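Local coordinates for protein separin (Saccharomyces cerevisiae, PDB 5U1T) that cleaves the MCD1/SCC1 subunit of cohesin as a caspase-like cysteine protease at the onset of anaphase, after securin has held it inactive for most of the cell cycle, at residues Leu649-Leu654 / Asn739-Asn744; Lys679-Leu684 / Tyr732-Leu737; Lys709-Pro712 / Leu718-Ile721. One frame throughout, in Å; residues are numbered along the deposited sequence.

Contact 1: Leu649-Leu654 / Asn739-Asn744; sequences LLEAYL and NIKIFN
E651 and K741 reach out from two helices and meet in a single salt bridge, NZ of K741 lying 3.1 Å from OE1 of E651. The link is also a hydrogen bond: the ammonium approaches OE1 on its syn side but tilted, 33° out of the carboxylate plane. The other oxygen is a more distant neighbour, E651 OE2 being 4.1 Å from K741 NZ. The two side chains come from opposite directions, and most of the 13.2 Å between the CA atoms of E651 and K741 is spanned by the extended lysine. A lysine suits such a span because its chain can stretch: CG is anti to the backbone N (chi1 -157°) and the carbons beyond run out straight. E651 is bent at chi2, which turns its carboxylate to the incoming amine. The same ammonium donates to the backbone carbonyl oxygen of S688, so the carboxylate and a main-chain acceptor share the hold on it. Were E651 replaced by an alanine, the K741 ammonium would be likely to lose its countercharge and keep, of the two partners, the S688 carbonyl. The bridge joins helix 642-655 to helix 729-752 across a wide separation. On the first, L650 and L654 lean on helix 659-672 and L649 on helix 621-633; on the second, I740 packs against helix 756-775.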
loop_
_atom_site.group_PDB
_atom_site.type_symbol
_atom_site.label_atom_id
_atom_site.label_comp_id
_atom_site.label_asym_id
_atom_site.label_seq_id
_atom_site.Cartn_x
_atom_site.Cartn_y
_atom_site.Cartn_z
ATOM N N LEU A 649 10.880 -7.662 9.323
ATOM C CA LEU A 649 12.333 -7.648 9.301
ATOM C C LEU A 649 12.825 -7.775 7.846
ATOM O O LEU A 649 13.793 -7.128 7.428
ATOM C CB LEU A 649 12.884 -8.775 10.172
ATOM C CG LEU A 649 14.392 -8.953 10.320
ATOM C CD1 LEU A 649 15.077 -7.672 10.785
ATOM C CD2 LEU A 649 14.647 -10.083 11.290
ATOM N N LEU A 650 12.123 -8.616 7.090
ATOM C CA LEU A 650 12.416 -8.868 5.689
ATOM C C LEU A 650 12.271 -7.584 4.866
ATOM O O LEU A 650 13.173 -7.218 4.115
ATOM C CB LEU A 650 11.498 -9.976 5.145
ATOM C CG LEU A 650 11.737 -10.432 3.705
ATOM C CD1 LEU A 650 13.235 -10.503 3.431
ATOM C CD2 LEU A 650 11.058 -11.773 3.404
ATOM N N GLU A 651 11.142 -6.901 5.032
ATOM C CA GLU A 651 10.882 -5.669 4.314
ATOM C C GLU A 651 11.880 -4.582 4.707
ATOM O O GLU A 651 12.225 -3.743 3.887
ATOM C CB GLU A 651 9.446 -5.207 4.558
ATOM C CG GLU A 651 8.387 -6.242 4.167
ATOM C CD GLU A 651 8.059 -6.239 2.667
ATOM O OE1 GLU A 651 7.043 -5.600 2.296
ATOM O OE2 GLU A 651 8.804 -6.871 1.859
ATOM N N ALA A 652 12.369 -4.608 5.940
ATOM C CA ALA A 652 13.332 -3.608 6.396
ATOM C C ALA A 652 14.721 -3.853 5.799
ATOM O O ALA A 652 15.387 -2.912 5.381
ATOM C CB ALA A 652 13.406 -3.589 7.915
ATOM N N TYR A 653 15.160 -5.108 5.768
ATOM C CA TYR A 653 16.392 -5.462 5.072
ATOM C C TYR A 653 16.352 -4.989 3.615
ATOM O O TYR A 653 17.284 -4.339 3.132
ATOM C CB TYR A 653 16.627 -6.969 5.129
ATOM C CG TYR A 653 17.168 -7.438 6.453
ATOM C CD1 TYR A 653 17.933 -6.593 7.243
ATOM C CD2 TYR A 653 16.913 -8.726 6.918
ATOM C CE1 TYR A 653 18.433 -7.013 8.463
ATOM C CE2 TYR A 653 17.410 -9.158 8.145
ATOM C CZ TYR A 653 18.170 -8.299 8.912
ATOM O OH TYR A 653 18.663 -8.716 10.127
ATOM N N LEU A 654 15.256 -5.307 2.933
ATOM C CA LEU A 654 15.052 -4.895 1.555
ATOM C C LEU A 654 15.064 -3.374 1.411
ATOM O O LEU A 654 15.740 -2.848 0.532
ATOM C CB LEU A 654 13.746 -5.465 1.017
ATOM C CG LEU A 654 13.660 -6.988 0.897
ATOM C CD1 LEU A 654 12.230 -7.389 0.624
ATOM C CD2 LEU A 654 14.547 -7.530 -0.186
ATOM N N ASN A 739 -2.802 -8.720 -4.124
ATOM C CA ASN A 739 -2.800 -8.851 -5.568
ATOM C C ASN A 739 -2.405 -7.541 -6.227
ATOM O O ASN A 739 -1.849 -7.538 -7.308
ATOM C CB ASN A 739 -4.163 -9.328 -6.064
ATOM C CG ASN A 739 -4.391 -10.822 -5.812
ATOM O OD1 ASN A 739 -4.768 -11.225 -4.709
ATOM N ND2 ASN A 739 -4.184 -11.642 -6.835
ATOM N N ILE A 740 -2.681 -6.430 -5.562
ATOM C CA ILE A 740 -2.244 -5.135 -6.041
ATOM C C ILE A 740 -0.720 -5.087 -6.012
ATOM O O ILE A 740 -0.067 -4.690 -6.983
ATOM C CB ILE A 740 -2.837 -3.998 -5.196
ATOM C CG1 ILE A 740 -4.326 -3.827 -5.534
ATOM C CG2 ILE A 740 -2.048 -2.709 -5.395
ATOM C CD1 ILE A 740 -5.073 -2.777 -4.709
ATOM N N LYS A 741 -0.160 -5.527 -4.892
ATOM C CA LYS A 741 1.281 -5.547 -4.706
ATOM C C LYS A 741 1.960 -6.499 -5.691
ATOM O O LYS A 741 3.062 -6.225 -6.141
ATOM C CB LYS A 741 1.617 -5.941 -3.268
ATOM C CG LYS A 741 2.972 -5.504 -2.777
ATOM C CD LYS A 741 3.268 -6.121 -1.438
ATOM C CE LYS A 741 4.670 -5.817 -0.993
ATOM N NZ LYS A 741 5.027 -6.612 0.194
ATOM N N ILE A 742 1.315 -7.612 -6.025
ATOM C CA ILE A 742 1.907 -8.548 -6.965
ATOM C C ILE A 742 2.030 -7.893 -8.333
ATOM O O ILE A 742 3.105 -7.892 -8.924
ATOM C CB ILE A 742 1.100 -9.842 -7.083
ATOM C CG1 ILE A 742 1.233 -10.682 -5.808
ATOM C CG2 ILE A 742 1.594 -10.652 -8.246
ATOM C CD1 ILE A 742 0.352 -11.920 -5.792
ATOM N N PHE A 743 0.938 -7.300 -8.810
ATOM C CA PHE A 743 0.931 -6.617 -10.108
ATOM C C PHE A 743 1.854 -5.395 -10.182
ATOM O O PHE A 743 2.371 -5.079 -11.240
ATOM C CB PHE A 743 -0.497 -6.192 -10.481
ATOM C CG PHE A 743 -1.358 -7.327 -10.940
ATOM C CD1 PHE A 743 -0.896 -8.223 -11.890
ATOM C CD2 PHE A 743 -2.619 -7.516 -10.406
ATOM C CE1 PHE A 743 -1.687 -9.295 -12.305
ATOM C CE2 PHE A 743 -3.414 -8.588 -10.808
ATOM C CZ PHE A 743 -2.946 -9.479 -11.764
ATOM N N ASN A 744 2.047 -4.714 -9.058
ATOM C CA ASN A 744 2.954 -3.582 -8.988
ATOM C C ASN A 744 4.409 -3.999 -9.171
ATOM O O ASN A 744 5.167 -3.330 -9.869
ATOM C CB ASN A 744 2.792 -2.848 -7.653
ATOM C CG ASN A 744 1.981 -1.579 -7.778
ATOM O OD1 ASN A 744 1.700 -1.110 -8.880
ATOM N ND2 ASN A 744 1.603 -1.004 -6.644
#

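Contact 2: Lys679-Leu684 / Tyr732-Leu737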
loop_
_atom_site.group_PDB
_atom_site.type_symbol
_atom_site.label_atom_id
_atom_site.label_comp_id
_atom_site.label_asym_id
_atom_site.label_seq_id
_atom_site.Cartn_x
_atom_site.Cartn_y
_atom_site.Cartn_z
ATOM N N LYS A 679 -3.418 -20.134 8.513
ATOM C CA LYS A 679 -4.654 -19.378 8.371
ATOM C C LYS A 679 -4.409 -18.250 7.390
ATOM O O LYS A 679 -3.258 -17.872 7.154
ATOM C CB LYS A 679 -5.149 -18.825 9.710
ATOM C CG LYS A 679 -6.643 -18.494 9.709
ATOM C CD LYS A 679 -7.028 -17.606 10.894
ATOM C CE LYS A 679 -6.429 -16.200 10.743
ATOM N NZ LYS A 679 -6.820 -15.596 9.438
ATOM N N ILE A 680 -5.492 -17.711 6.836
ATOM C CA ILE A 680 -5.411 -16.788 5.707
ATOM C C ILE A 680 -4.628 -15.534 6.063
ATOM O O ILE A 680 -4.001 -14.926 5.196
ATOM C CB ILE A 680 -6.815 -16.378 5.190
ATOM C CG1 ILE A 680 -7.741 -17.591 5.148
ATOM C CG2 ILE A 680 -6.719 -15.781 3.794
ATOM C CD1 ILE A 680 -7.174 -18.759 4.370
ATOM N N GLU A 681 -4.648 -15.155 7.338
ATOM C CA GLU A 681 -3.922 -13.962 7.753
ATOM C C GLU A 681 -2.408 -14.185 7.738
ATOM O O GLU A 681 -1.652 -13.321 7.296
ATOM C CB GLU A 681 -4.370 -13.494 9.137
ATOM C CG GLU A 681 -4.644 -12.002 9.156
ATOM C CD GLU A 681 -4.576 -11.366 10.547
ATOM O OE1 GLU A 681 -4.891 -12.049 11.570
ATOM O OE2 GLU A 681 -4.214 -10.157 10.601
ATOM N N GLN A 682 -1.962 -15.343 8.209
ATOM C CA GLN A 682 -0.543 -15.622 8.218
ATOM C C GLN A 682 -0.019 -15.865 6.806
ATOM O O GLN A 682 1.119 -15.535 6.496
ATOM C CB GLN A 682 -0.245 -16.815 9.119
ATOM C CG GLN A 682 0.046 -16.406 10.551
ATOM C CD GLN A 682 -1.156 -15.745 11.244
ATOM O OE1 GLN A 682 -2.276 -16.294 11.258
ATOM N NE2 GLN A 682 -0.925 -14.558 11.829
ATOM N N ALA A 683 -0.860 -16.437 5.951
ATOM C CA ALA A 683 -0.478 -16.728 4.575
ATOM C C ALA A 683 -0.360 -15.441 3.777
ATOM O O ALA A 683 0.525 -15.295 2.935
ATOM C CB ALA A 683 -1.480 -17.659 3.933
ATOM N N LEU A 684 -1.267 -14.506 4.045
ATOM C CA LEU A 684 -1.190 -13.197 3.432
ATOM C C LEU A 684 0.109 -12.541 3.857
ATOM O O LEU A 684 0.806 -11.914 3.051
ATOM C CB LEU A 684 -2.392 -12.338 3.820
ATOM C CG LEU A 684 -3.663 -12.480 2.973
ATOM C CD1 LEU A 684 -4.854 -11.833 3.679
ATOM C CD2 LEU A 684 -3.484 -11.880 1.584
ATOM N N TYR A 732 -10.592 -9.582 3.267
ATOM C CA TYR A 732 -10.847 -9.495 1.841
ATOM C C TYR A 732 -10.111 -8.285 1.282
ATOM O O TYR A 732 -9.516 -8.375 0.220
ATOM C CB TYR A 732 -12.344 -9.419 1.548
ATOM C CG TYR A 732 -12.671 -9.183 0.092
ATOM C CD1 TYR A 732 -11.986 -9.856 -0.917
ATOM C CD2 TYR A 732 -13.673 -8.290 -0.275
ATOM C CE1 TYR A 732 -12.286 -9.636 -2.258
ATOM C CE2 TYR A 732 -13.983 -8.068 -1.605
ATOM C CZ TYR A 732 -13.288 -8.739 -2.593
ATOM O OH TYR A 732 -13.597 -8.505 -3.913
ATOM N N ILE A 733 -10.137 -7.171 2.016
ATOM C CA ILE A 733 -9.375 -5.986 1.656
ATOM C C ILE A 733 -7.885 -6.334 1.555
ATOM O O ILE A 733 -7.184 -5.896 0.627
ATOM C CB ILE A 733 -9.580 -4.852 2.677
ATOM C CG1 ILE A 733 -11.022 -4.353 2.658
ATOM C CG2 ILE A 733 -8.637 -3.694 2.402
ATOM C CD1 ILE A 733 -11.395 -3.617 1.418
ATOM N N LYS A 734 -7.414 -7.151 2.497
ATOM C CA LYS A 734 -6.008 -7.534 2.547
ATOM C C LYS A 734 -5.617 -8.431 1.369
ATOM O O LYS A 734 -4.494 -8.344 0.876
ATOM C CB LYS A 734 -5.693 -8.220 3.879
ATOM C CG LYS A 734 -5.415 -7.241 5.022
ATOM C CD LYS A 734 -5.377 -7.942 6.377
ATOM C CE LYS A 734 -4.988 -6.978 7.499
ATOM N NZ LYS A 734 -4.552 -7.688 8.758
ATOM N N VAL A 735 -6.542 -9.280 0.921
ATOM C CA VAL A 735 -6.339 -10.102 -0.276
ATOM C C VAL A 735 -6.157 -9.224 -1.529
ATOM O O VAL A 735 -5.226 -9.420 -2.312
ATOM C CB VAL A 735 -7.526 -11.100 -0.483
ATOM C CG1 VAL A 735 -7.602 -11.595 -1.909
ATOM C CG2 VAL A 735 -7.414 -12.279 0.475
ATOM N N ILE A 736 -7.044 -8.255 -1.707
ATOM C CA ILE A 736 -6.970 -7.371 -2.854
ATOM C C ILE A 736 -5.654 -6.618 -2.820
ATOM O O ILE A 736 -4.990 -6.488 -3.837
ATOM C CB ILE A 736 -8.143 -6.377 -2.895
ATOM C CG1 ILE A 736 -9.477 -7.122 -2.954
ATOM C CG2 ILE A 736 -8.036 -5.485 -4.104
ATOM C CD1 ILE A 736 -10.687 -6.194 -3.016
ATOM N N LEU A 737 -5.269 -6.140 -1.641
ATOM C CA LEU A 737 -3.988 -5.454 -1.484
ATOM C C LEU A 737 -2.805 -6.351 -1.858
ATOM O O LEU A 737 -1.820 -5.868 -2.409
ATOM C CB LEU A 737 -3.812 -4.947 -0.054
ATOM C CG LEU A 737 -4.719 -3.801 0.384
ATOM C CD1 LEU A 737 -4.568 -3.564 1.880
ATOM C CD2 LEU A 737 -4.434 -2.531 -0.392
#
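Two nearly parallel helices of separase's helical domain pack here, the start of helix 680-689 against helix 729-752. Their short segments cross at 22° with axes 10.7 Å apart, a distance at which branched apolar side chains can fill the space between. L684 does this work. Its CG lies anti to the carbonyl carbon (chi1 -86°), which sends both methyls to the facing helix: CD1 rests 3.7 Å from CB of K734, while CD2 comes within 3.8 Å of CA of V735, over the backbone itself. CG2 of V735 closes the side of this patch, 4.1 Å from L684 CD2; a compact beta-branched residue suits a place where a leucine methyl lies this near the backbone. L684 also touches L738, one turn further along the partner helix. K734 serves two purposes, its CB lying against leucine while the extended chain carries its charge to the partly exposed border. E681 starts out pointing across the contact rather than into it, yet its extended chain crosses that of K734 obliquely, and the E681 side chain also touches L731. There the charges pair in a salt bridge, OE2 of E681 standing 3.1 Å from NZ of K734.

Contact 3: Lys709-Pro712 / Leu718-Ile721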
loop_
_atom_site.group_PDB
_atom_site.type_symbol
_atom_site.label_atom_id
_atom_site.label_comp_id
_atom_site.label_asym_id
_atom_site.label_seq_id
_atom_site.Cartn_x
_atom_site.Cartn_y
_atom_site.Cartn_z
ATOM N N LYS A 709 1.570 -19.559 -10.639
ATOM C CA LYS A 709 1.202 -20.973 -10.633
ATOM C C LYS A 709 1.299 -21.602 -9.234
ATOM O O LYS A 709 0.277 -22.006 -8.647
ATOM C CB LYS A 709 2.062 -21.751 -11.631
ATOM C CG LYS A 709 1.802 -21.394 -13.107
ATOM C CD LYS A 709 2.091 -22.585 -14.017
ATOM C CE LYS A 709 1.301 -22.544 -15.337
ATOM N NZ LYS A 709 1.883 -21.607 -16.342
ATOM N N THR A 710 2.515 -21.676 -8.697
ATOM C CA THR A 710 2.770 -22.311 -7.394
ATOM C C THR A 710 1.868 -21.805 -6.251
ATOM O O THR A 710 1.094 -22.573 -5.653
ATOM C CB THR A 710 4.240 -22.107 -6.980
ATOM O OG1 THR A 710 5.089 -22.432 -8.089
ATOM C CG2 THR A 710 4.592 -22.982 -5.786
ATOM N N LEU A 711 1.973 -20.513 -5.956
ATOM C CA LEU A 711 1.201 -19.906 -4.877
ATOM C C LEU A 711 -0.337 -20.034 -5.031
ATOM O O LEU A 711 -1.025 -20.343 -4.058
ATOM C CB LEU A 711 1.600 -18.436 -4.732
ATOM C CG LEU A 711 1.192 -17.757 -3.434
ATOM C CD1 LEU A 711 1.336 -18.742 -2.285
ATOM C CD2 LEU A 711 2.048 -16.527 -3.198
ATOM N N PRO A 712 -0.891 -19.802 -6.239
ATOM C CA PRO A 712 -2.332 -20.051 -6.381
ATOM C C PRO A 712 -2.737 -21.515 -6.227
ATOM O O PRO A 712 -3.901 -21.776 -5.914
ATOM C CB PRO A 712 -2.629 -19.578 -7.807
ATOM C CG PRO A 712 -1.553 -18.634 -8.134
ATOM C CD PRO A 712 -0.337 -19.165 -7.449
ATOM N N LEU A 718 -5.903 -16.697 -1.614
ATOM C CA LEU A 718 -5.003 -15.548 -1.681
ATOM C C LEU A 718 -5.318 -14.748 -2.924
ATOM O O LEU A 718 -4.883 -13.612 -3.080
ATOM C CB LEU A 718 -3.534 -15.976 -1.702
ATOM C CG LEU A 718 -2.913 -16.547 -0.433
ATOM C CD1 LEU A 718 -1.432 -16.767 -0.633
ATOM C CD2 LEU A 718 -3.177 -15.618 0.736
ATOM N N PHE A 719 -6.087 -15.363 -3.812
ATOM C CA PHE A 719 -6.367 -14.784 -5.112
ATOM C C PHE A 719 -7.861 -14.728 -5.380
ATOM O O PHE A 719 -8.290 -14.733 -6.532
ATOM C CB PHE A 719 -5.659 -15.589 -6.197
ATOM C CG PHE A 719 -4.185 -15.767 -5.948
ATOM C CD1 PHE A 719 -3.714 -16.835 -5.194
ATOM C CD2 PHE A 719 -3.270 -14.859 -6.457
ATOM C CE1 PHE A 719 -2.361 -16.991 -4.953
ATOM C CE2 PHE A 719 -1.919 -15.018 -6.228
ATOM C CZ PHE A 719 -1.466 -16.085 -5.471
ATOM N N ASP A 720 -8.653 -14.683 -4.310
ATOM C CA ASP A 720 -10.098 -14.583 -4.452
ATOM C C ASP A 720 -10.539 -13.138 -4.353
ATOM O O ASP A 720 -11.150 -12.725 -3.371
ATOM C CB ASP A 720 -10.809 -15.414 -3.399
ATOM C CG ASP A 720 -12.294 -15.498 -3.646
ATOM O OD1 ASP A 720 -12.723 -15.221 -4.793
ATOM O OD2 ASP A 720 -13.023 -15.850 -2.697
ATOM N N ILE A 721 -10.227 -12.379 -5.395
ATOM C CA ILE A 721 -10.488 -10.950 -5.408
ATOM C C ILE A 721 -11.966 -10.645 -5.620
ATOM O O ILE A 721 -12.387 -9.491 -5.520
ATOM C CB ILE A 721 -9.648 -10.247 -6.488
ATOM C CG1 ILE A 721 -9.714 -11.013 -7.807
ATOM C CG2 ILE A 721 -8.213 -10.143 -6.038
ATOM C CD1 ILE A 721 -10.622 -10.392 -8.833
#
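This is a local apolar contact, in which the last part of helix 700-714 is met by the loop that follows it, and F719 carries most of it. The phenyl ring turns back onto L711 and P712. CG of P712 sits over one face, 3.9 Å from the centroid of the F719 ring and 20° off its normal, a CH-pi contact. Proline suits this place because its ring offers a rigid, compact run of CH2 groups to the aromatic face. L711 addresses the same ring differently: its CG lies in the ring plane at the edge, 3.7 Å from CZ of F719. With CG anti to the carbonyl carbon (chi1 -53°), the phenylalanine ring is swung to where both neighbours reach it. The motif is a helix with its following loop folded back on it, and the helix is kinked at P712, whose nitrogen has no hydrogen to give to the preceding turn. L718, in a short 3-10 turn, adds a second apolar point, its CD1 being 3.8 Å from CD1 of L711; the two leucine side chains cross at about a right angle. Both leucines also touch A687 of helix 680-689, and L718 reaches L738 on helix 729-752. The F719 ring continues to I742 of that helix, while the D720 carboxylate accepts a hydrogen bond from the backbone N of H725.

How the contacts relate
All three contacts lie in the helical domain, away from the active-site cysteine predicted by similarity, with centres about 14 Å (contacts 1 and 2), 16 Å (1 and 3) and 11 Å (2 and 3) apart. Along the chain they enclose one another: 709-712 with 718-721 innermost, then 679-684 with 732-737, then 649-654 with 739-744. Helix 729-752 belongs to both contacts 1 and 2, on adjoining segments, and the loop of contact 3 leads toward it. Contacts 2 and 3 meet directly where L684 CD2 touches L718 CD2, and contacts 1 and 3 meet through helix 729-752. That helix thus ties parts of the chain about 50 to 85 residues earlier to one another within this helical region.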